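Putative polyketide cyclase (Pseudomonas putida KT2440, PDB 3F7X) is of unknown function but, as a SnoaL-like protein and putative polyketide cyclase, probably binds a small organic molecule, possibly as an enzyme. Local coordinates at residues A[75-80]-A[103-108]; A[94-99]-A[125-130]; A[119-124]-A[139-144]. One frame throughout, in Å; residues are numbered along the deposited sequence.

All three contacts are antiparallel pairings within one curved sheet, in which strand 118-130 lies between 93-104 and 133-141, and 76-87 flanks 93-104. Contact 2 is the buried one: its side chains meet across the strands almost wholly through apolar contacts. Contacts 1 and 3 are partly buried and more polar, one with a phenol-carboxylate bond just past the end of strand 93-104, the other with a bridging water where strand 133-141 gives way to a helix. Contacts 2 and 3 reach the second subunit; contact 1 does not. Contacts 1 and 2 share strand 93-104, contacts 2 and 3 share 118-130, and Y119 of contact 3 binds E78 of contact 1.

Contact 1. Residues A[75-80]-A[103-108]; sequences CYRERL and QYLADD. With EDO (1,2-ethanediol), chain E.
Y76 OH donates to D108 OD2 at 2.6 Å. This oxygen sits at the edge of the phenol ring, in its plane, and accepts through its anti lone pair, while the carboxylate plane is turned 77° from the ring. D108 keeps CG anti to the backbone N (chi1 -166°), which turns the carboxylate to the phenol. Alongside, the rings of Y76 and Y104 point the same way, planes 12° apart but slid (centroids 5.1 Å) until they barely overlap; Y76 CE1 touches Y104 CD1 at 3.4 Å.

The spacing is consistent with the register: Y76 and Y104 form a non-hydrogen-bonded antiparallel pair, and R77 and Q103 a hydrogen-bonded one, with R77 N to Q103 O at 3.0 Å and Q103 N to R77 O at 2.9 Å. Where strand 93-104 ends, C75 O accepts L105 N at 2.8 Å and, weakly, A106 N.

Further out, Y104 OH accepts D108 N at 3.0 Å and donates to P112 O, which probably helps hold the turn presenting D108. K71 of helix 62-75 forms a salt bridge with D108 OD1. Both carboxylate oxygens thus have partners, which implies restrained rotation and ties helix 62-75 to the end of strand 93-104.

Contact 2. Residues A[94-99]-A[125-130]; sequences AAAEFT and AFFYIH. With EDO (1,2-ethanediol), chain I.
A94 and F127 form one hydrogen-bonded pair of this antiparallel pairing, and A96 and A125 the other. In the first, F127 N lies 2.8 Å from A94 O, whereas the return bond from A94 N to F127 O is longer, 3.2 Å; both donors stand more than 30° off the carbonyl planes. The second is more even and flatter: A96 N to A125 O and A125 N to A96 O both measure 2.9 Å. Between them, A95 and F126 make the non-hydrogen-bonded pair, where the CA of A95 comes within 3.3 Å of A125 O in a CA-H...O contact.

These strands, 93-104 and 118-130, are inner strands of the curved sheet of the SnoaL-like (NTF2-like) alpha+beta fold, and their local axes run at 157°, close to antiparallel. One face of the sheet here lies under helix 22-35, and the other turns to the second subunit.

Apolar contacts on the face of A94, A96, A125 and F127 join small methyls to larger side chains. F127 keeps CG anti to its carbonyl carbon (chi1 -60°), which brings the ring edge round to the neighbouring strand: A94 O lies in the ring plane, and A96 CB is 4.3 Å from F127 CE1. I129 CD1 reaches A94 CB at 4.2 Å, and the F98 ring approaches A125 N obliquely. From helix 22-35, Y30 packs on A96 and A125, and Y29 meets F127 edge-to-face.

On the face of A95 and F126, the methyl A95 CB approaches F126 CE1 at 3.7 Å, obliquely to the ring. This side belongs to the dimer interface: A95 and F126 each meet their own counterpart in the second subunit.

Charge enters this same interface through E97, whose two carboxylate oxygens form salt bridges with R93 and R136 of the second subunit.

Contact 3. Residues A[119-124]-A[139-144]; sequences YVLPAG and NYYNLN. With EDO (1,2-ethanediol), chain D.
Y141 packs its CB against strand 119-124, 3.7 Å from P122 O and 3.8 Å from A123 CB. Its CG stands between the backbone N and the carbonyl carbon (chi1 55°), so that the ring's end leads away while CD2 still lies 4.2 Å from L121 CD1. L121 CD1 also touches N142 O at 3.6 Å. The Y141 side chain nears a bound molecule of unknown identity.

G124 and Y140 form a hydrogen-bonded antiparallel pair, with G124 N to Y140 O and Y140 N to G124 O both 2.9 Å. Beyond it a water donates to P122 O at 2.6 Å and accepts from N142 N at 2.9 Å.

Through OD1, N139 accepts a hydroxyl of an ethanediol, probably from the crystallisation liquor, and through ND2 it binds H51. With an alanine at N139, H51 and the glycol would probably each lose a hydrogen-bond partner.

N142 is the N-cap of helix 143-150, its OD1 accepting D145 N, and its ND2 binds G56 O of the second subunit. L121 packs on W146 of that helix and A123 on F98 of strand 93-104, which places strand 119-124 between strands 93-104 and 133-141, against the C-terminal helix.

Contact 1. Residues A[75-80]-A[103-108]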
# COMPACT_ATOMS: atom_id res chain seq x y z
N CYS A 75 4.64 13.41 18.30
CA CYS A 75 3.47 14.02 17.66
C CYS A 75 2.20 13.18 17.59
O CYS A 75 1.14 13.77 17.40
CB CYS A 75 3.82 14.46 16.23
SG CYS A 75 5.12 15.70 16.12
N TYR A 76 2.28 11.86 17.69
CA TYR A 76 1.14 10.98 17.50
C TYR A 76 1.18 9.85 18.50
O TYR A 76 2.24 9.42 18.94
CB TYR A 76 1.20 10.30 16.13
CG TYR A 76 1.40 11.24 14.94
CD1 TYR A 76 0.34 11.84 14.31
CD2 TYR A 76 2.67 11.52 14.47
CE1 TYR A 76 0.51 12.69 13.25
CE2 TYR A 76 2.85 12.34 13.37
CZ TYR A 76 1.79 12.93 12.78
OH TYR A 76 2.01 13.76 11.72
N ARG A 77 -0.01 9.31 18.79
CA ARG A 77 -0.08 7.98 19.39
C ARG A 77 -1.05 7.17 18.55
O ARG A 77 -2.13 7.62 18.21
CB ARG A 77 -0.50 8.07 20.85
CG ARG A 77 -0.70 6.81 21.57
CD ARG A 77 -1.33 7.07 22.97
NE ARG A 77 -0.77 8.28 23.60
CZ ARG A 77 0.32 8.29 24.37
NH1 ARG A 77 0.91 7.14 24.68
NH2 ARG A 77 0.80 9.45 24.85
N GLU A 78 -0.57 5.99 18.15
CA GLU A 78 -1.35 5.12 17.27
C GLU A 78 -1.42 3.71 17.83
O GLU A 78 -0.49 3.23 18.45
CB GLU A 78 -0.76 5.07 15.88
CG GLU A 78 -0.88 6.40 15.15
CD GLU A 78 -0.39 6.40 13.73
OE1 GLU A 78 0.24 5.40 13.28
OE2 GLU A 78 -0.66 7.41 13.04
N ARG A 79 -2.56 3.08 17.56
CA ARG A 79 -2.80 1.68 17.81
C ARG A 79 -3.31 1.08 16.52
O ARG A 79 -4.24 1.61 15.90
CB ARG A 79 -3.88 1.50 18.90
CG ARG A 79 -4.35 0.11 19.08
CD ARG A 79 -5.36 0.03 20.19
NE ARG A 79 -6.56 0.85 19.99
CZ ARG A 79 -7.64 0.47 19.29
NH1 ARG A 79 -7.71 -0.74 18.74
NH2 ARG A 79 -8.64 1.31 19.18
N LEU A 80 -2.72 -0.06 16.13
CA LEU A 80 -3.13 -0.71 14.90
C LEU A 80 -4.01 -1.89 15.23
O LEU A 80 -3.63 -2.70 16.10
CB LEU A 80 -1.94 -1.20 14.15
CG LEU A 80 -0.88 -0.20 13.92
CD1 LEU A 80 0.25 -0.82 13.06
CD2 LEU A 80 -1.36 1.13 13.32
N GLN A 103 -4.27 9.41 17.60
CA GLN A 103 -4.54 10.71 18.16
C GLN A 103 -3.35 11.63 17.80
O GLN A 103 -2.21 11.23 17.95
CB GLN A 103 -4.69 10.64 19.68
CG GLN A 103 -5.23 11.96 20.26
CD GLN A 103 -5.64 11.91 21.71
OE1 GLN A 103 -5.15 11.11 22.49
NE2 GLN A 103 -6.53 12.81 22.07
N TYR A 104 -3.68 12.82 17.30
CA TYR A 104 -2.67 13.80 16.87
C TYR A 104 -2.40 14.74 18.04
O TYR A 104 -3.28 15.52 18.44
CB TYR A 104 -3.22 14.53 15.65
CG TYR A 104 -2.27 15.41 14.90
CD1 TYR A 104 -0.89 15.27 14.99
CD2 TYR A 104 -2.75 16.39 14.04
CE1 TYR A 104 -0.05 16.11 14.28
CE2 TYR A 104 -1.91 17.21 13.32
CZ TYR A 104 -0.55 17.09 13.44
OH TYR A 104 0.33 17.91 12.74
N LEU A 105 -1.21 14.58 18.61
CA LEU A 105 -0.88 15.19 19.92
C LEU A 105 -0.17 16.52 19.84
O LEU A 105 -0.35 17.33 20.75
CB LEU A 105 -0.02 14.23 20.76
CG LEU A 105 -0.56 12.83 20.97
CD1 LEU A 105 0.38 11.96 21.79
CD2 LEU A 105 -1.95 12.95 21.55
N ALA A 106 0.70 16.70 18.85
CA ALA A 106 1.55 17.88 18.77
C ALA A 106 1.85 18.12 17.31
O ALA A 106 1.99 17.20 16.53
CB ALA A 106 2.83 17.74 19.62
N ASP A 107 1.95 19.39 16.94
CA ASP A 107 2.11 19.78 15.54
C ASP A 107 3.29 19.09 14.94
O ASP A 107 4.42 19.16 15.47
CB ASP A 107 2.37 21.28 15.46
CG ASP A 107 1.21 22.14 15.83
OD1 ASP A 107 0.11 21.66 16.18
OD2 ASP A 107 1.43 23.39 15.77
N ASP A 108 3.07 18.47 13.79
CA ASP A 108 4.13 17.89 12.98
C ASP A 108 4.40 18.85 11.80
O ASP A 108 3.53 19.62 11.36
CB ASP A 108 3.70 16.50 12.52
CG ASP A 108 4.83 15.67 11.95
OD1 ASP A 108 6.01 16.07 12.00
OD2 ASP A 108 4.51 14.55 11.46
C1 EDO E . 2.71 4.31 17.79
O1 EDO E . 2.31 5.43 18.62
C2 EDO E . 4.19 3.95 17.82
O2 EDO E . 4.53 3.26 19.04

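Contact 2. Residues A[94-99]-A[125-130]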
# COMPACT_ATOMS: atom_id res chain seq x y z
N ALA A 94 6.82 -9.71 2.66
CA ALA A 94 5.67 -9.74 3.50
C ALA A 94 4.85 -8.49 3.25
O ALA A 94 5.34 -7.49 2.71
CB ALA A 94 6.04 -9.91 5.01
N ALA A 95 3.61 -8.53 3.73
CA ALA A 95 2.69 -7.41 3.61
C ALA A 95 1.78 -7.44 4.82
O ALA A 95 1.47 -8.51 5.34
CB ALA A 95 1.87 -7.51 2.31
N ALA A 96 1.31 -6.27 5.23
CA ALA A 96 0.36 -6.18 6.32
C ALA A 96 -0.68 -5.13 5.97
O ALA A 96 -0.33 -4.06 5.47
CB ALA A 96 1.05 -5.85 7.68
N GLU A 97 -1.93 -5.44 6.32
CA GLU A 97 -3.02 -4.47 6.23
C GLU A 97 -3.67 -4.35 7.60
O GLU A 97 -3.75 -5.33 8.33
CB GLU A 97 -4.05 -4.89 5.17
CG GLU A 97 -4.86 -3.72 4.71
CD GLU A 97 -5.84 -3.97 3.58
OE1 GLU A 97 -6.30 -5.13 3.45
OE2 GLU A 97 -6.23 -2.97 2.92
N PHE A 98 -4.12 -3.16 7.95
CA PHE A 98 -4.60 -2.88 9.28
C PHE A 98 -5.37 -1.57 9.30
O PHE A 98 -5.40 -0.81 8.33
CB PHE A 98 -3.42 -2.85 10.28
CG PHE A 98 -2.25 -2.05 9.82
CD1 PHE A 98 -2.19 -0.70 10.02
CD2 PHE A 98 -1.23 -2.66 9.14
CE1 PHE A 98 -1.12 0.03 9.57
CE2 PHE A 98 -0.16 -1.92 8.67
CZ PHE A 98 -0.10 -0.59 8.88
N THR A 99 -5.99 -1.32 10.45
CA THR A 99 -6.71 -0.07 10.70
C THR A 99 -5.94 0.72 11.74
O THR A 99 -5.67 0.23 12.85
CB THR A 99 -8.13 -0.31 11.21
OG1 THR A 99 -8.81 -1.11 10.25
CG2 THR A 99 -8.86 1.02 11.38
N ALA A 125 1.43 -1.93 4.73
CA ALA A 125 2.86 -1.86 4.52
C ALA A 125 3.33 -3.08 3.76
O ALA A 125 2.74 -4.15 3.85
CB ALA A 125 3.60 -1.73 5.85
N PHE A 126 4.42 -2.87 3.03
CA PHE A 126 5.13 -3.95 2.38
C PHE A 126 6.55 -4.02 2.94
O PHE A 126 7.16 -2.99 3.27
CB PHE A 126 5.19 -3.75 0.86
CG PHE A 126 3.84 -3.94 0.19
CD1 PHE A 126 3.44 -5.22 -0.20
CD2 PHE A 126 2.96 -2.90 0.01
CE1 PHE A 126 2.20 -5.41 -0.76
CE2 PHE A 126 1.75 -3.12 -0.55
CZ PHE A 126 1.39 -4.35 -0.94
N PHE A 127 7.07 -5.25 3.01
CA PHE A 127 8.36 -5.53 3.61
C PHE A 127 9.22 -6.37 2.70
O PHE A 127 8.73 -7.29 2.01
CB PHE A 127 8.17 -6.32 4.90
CG PHE A 127 7.36 -5.63 5.94
CD1 PHE A 127 5.99 -5.74 5.94
CD2 PHE A 127 7.94 -4.85 6.90
CE1 PHE A 127 5.22 -5.07 6.89
CE2 PHE A 127 7.18 -4.19 7.87
CZ PHE A 127 5.82 -4.32 7.86
N TYR A 128 10.53 -6.12 2.74
CA TYR A 128 11.56 -7.03 2.24
C TYR A 128 12.37 -7.45 3.46
O TYR A 128 12.74 -6.59 4.28
CB TYR A 128 12.45 -6.34 1.21
CG TYR A 128 13.66 -7.12 0.80
CD1 TYR A 128 13.56 -8.40 0.27
CD2 TYR A 128 14.92 -6.59 0.96
CE1 TYR A 128 14.68 -9.11 -0.11
CE2 TYR A 128 16.06 -7.31 0.57
CZ TYR A 128 15.92 -8.55 0.05
OH TYR A 128 17.03 -9.27 -0.33
N ILE A 129 12.61 -8.74 3.57
CA ILE A 129 13.28 -9.37 4.70
C ILE A 129 14.50 -10.12 4.19
O ILE A 129 14.41 -10.85 3.21
CB ILE A 129 12.32 -10.31 5.44
CG1 ILE A 129 11.20 -9.47 6.06
CG2 ILE A 129 13.03 -11.17 6.51
CD1 ILE A 129 9.98 -10.28 6.40
N HIS A 130 15.62 -9.90 4.85
CA HIS A 130 16.89 -10.49 4.43
C HIS A 130 17.72 -10.75 5.64
O HIS A 130 17.80 -9.92 6.53
CB HIS A 130 17.59 -9.57 3.43
CG HIS A 130 18.74 -10.22 2.69
ND1 HIS A 130 18.57 -11.22 1.76
CD2 HIS A 130 20.07 -9.95 2.70
CE1 HIS A 130 19.74 -11.55 1.25
NE2 HIS A 130 20.67 -10.81 1.82
C1 EDO I . -8.82 -3.21 5.97
O1 EDO I . -9.83 -4.00 6.64
C2 EDO I . -8.21 -2.22 6.95
O2 EDO I . -8.05 -2.90 8.21

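Contact 3. Residues A[119-124]-A[139-144]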
# COMPACT_ATOMS: atom_id res chain seq x y z
N TYR A 119 -8.24 9.99 14.75
CA TYR A 119 -8.44 9.59 13.39
C TYR A 119 -8.46 8.09 13.32
O TYR A 119 -7.84 7.41 14.13
CB TYR A 119 -7.33 10.19 12.51
CG TYR A 119 -5.89 9.96 12.95
CD1 TYR A 119 -5.27 10.84 13.82
CD2 TYR A 119 -5.16 8.86 12.53
CE1 TYR A 119 -3.93 10.64 14.21
CE2 TYR A 119 -3.85 8.68 12.90
CZ TYR A 119 -3.23 9.58 13.75
OH TYR A 119 -1.94 9.39 14.15
N VAL A 120 -9.12 7.57 12.30
CA VAL A 120 -9.24 6.14 12.07
C VAL A 120 -9.16 5.95 10.58
O VAL A 120 -9.99 6.53 9.84
CB VAL A 120 -10.54 5.53 12.63
CG1 VAL A 120 -10.57 4.02 12.36
CG2 VAL A 120 -10.75 5.83 14.13
N LEU A 121 -8.20 5.17 10.10
CA LEU A 121 -8.15 4.91 8.65
C LEU A 121 -7.37 3.66 8.34
O LEU A 121 -6.49 3.26 9.11
CB LEU A 121 -7.62 6.07 7.79
CG LEU A 121 -6.11 6.37 7.92
CD1 LEU A 121 -5.79 7.34 6.80
CD2 LEU A 121 -5.81 6.88 9.26
N PRO A 122 -7.72 3.00 7.23
CA PRO A 122 -6.95 1.86 6.82
C PRO A 122 -5.55 2.27 6.40
O PRO A 122 -5.32 3.39 5.94
CB PRO A 122 -7.73 1.32 5.61
CG PRO A 122 -8.72 2.22 5.32
CD PRO A 122 -8.86 3.23 6.33
N ALA A 123 -4.62 1.33 6.49
CA ALA A 123 -3.27 1.53 6.03
C ALA A 123 -2.69 0.16 5.74
O ALA A 123 -3.31 -0.88 5.96
CB ALA A 123 -2.43 2.28 7.09
N GLY A 124 -1.49 0.14 5.18
CA GLY A 124 -0.81 -1.11 4.94
C GLY A 124 0.67 -0.85 4.80
O GLY A 124 1.13 0.30 4.74
N ASN A 139 5.50 2.14 3.54
CA ASN A 139 4.23 2.51 4.19
C ASN A 139 3.23 3.14 3.24
O ASN A 139 3.61 3.97 2.40
CB ASN A 139 4.49 3.58 5.24
CG ASN A 139 5.44 3.17 6.27
OD1 ASN A 139 5.11 2.36 7.17
ND2 ASN A 139 6.63 3.75 6.21
N TYR A 140 1.97 2.75 3.37
CA TYR A 140 0.91 3.28 2.54
C TYR A 140 -0.33 3.58 3.35
O TYR A 140 -0.73 2.80 4.22
CB TYR A 140 0.54 2.29 1.46
CG TYR A 140 1.56 2.08 0.36
CD1 TYR A 140 2.08 3.16 -0.37
CD2 TYR A 140 1.95 0.81 -0.03
CE1 TYR A 140 2.95 2.97 -1.41
CE2 TYR A 140 2.80 0.62 -1.10
CZ TYR A 140 3.30 1.69 -1.79
OH TYR A 140 4.16 1.53 -2.86
N TYR A 141 -0.98 4.71 2.99
CA TYR A 141 -2.30 5.06 3.45
C TYR A 141 -2.79 6.22 2.61
O TYR A 141 -2.01 6.83 1.86
CB TYR A 141 -2.36 5.40 4.96
CG TYR A 141 -1.41 6.48 5.40
CD1 TYR A 141 -0.15 6.17 5.82
CD2 TYR A 141 -1.82 7.80 5.46
CE1 TYR A 141 0.74 7.14 6.23
CE2 TYR A 141 -0.97 8.79 5.89
CZ TYR A 141 0.31 8.46 6.29
OH TYR A 141 1.17 9.44 6.74
N ASN A 142 -4.07 6.55 2.72
CA ASN A 142 -4.63 7.70 2.00
C ASN A 142 -4.38 8.97 2.81
O ASN A 142 -5.03 9.22 3.83
CB ASN A 142 -6.11 7.46 1.73
CG ASN A 142 -6.69 8.46 0.82
OD1 ASN A 142 -6.29 9.61 0.83
ND2 ASN A 142 -7.66 8.06 0.03
N LEU A 143 -3.36 9.72 2.40
CA LEU A 143 -2.97 10.95 3.09
C LEU A 143 -4.07 11.99 3.03
O LEU A 143 -4.28 12.74 3.97
CB LEU A 143 -1.63 11.43 2.53
CG LEU A 143 -1.12 12.74 3.11
CD1 LEU A 143 -0.91 12.70 4.61
CD2 LEU A 143 0.15 13.12 2.35
N ASN A 144 -4.78 12.02 1.93
CA ASN A 144 -5.89 12.98 1.79
C ASN A 144 -6.97 12.71 2.81
O ASN A 144 -7.54 13.66 3.39
CB ASN A 144 -6.40 13.00 0.35
CG ASN A 144 -5.47 13.75 -0.58
OD1 ASN A 144 -4.87 14.78 -0.20
ND2 ASN A 144 -5.36 13.26 -1.83
C1 EDO D . 5.63 2.21 10.72
O1 EDO D . 5.84 1.18 9.80
C2 EDO D . 6.73 3.29 10.64
O2 EDO D . 6.80 3.92 9.32
O HOH W 1 -6.09 4.93 3.93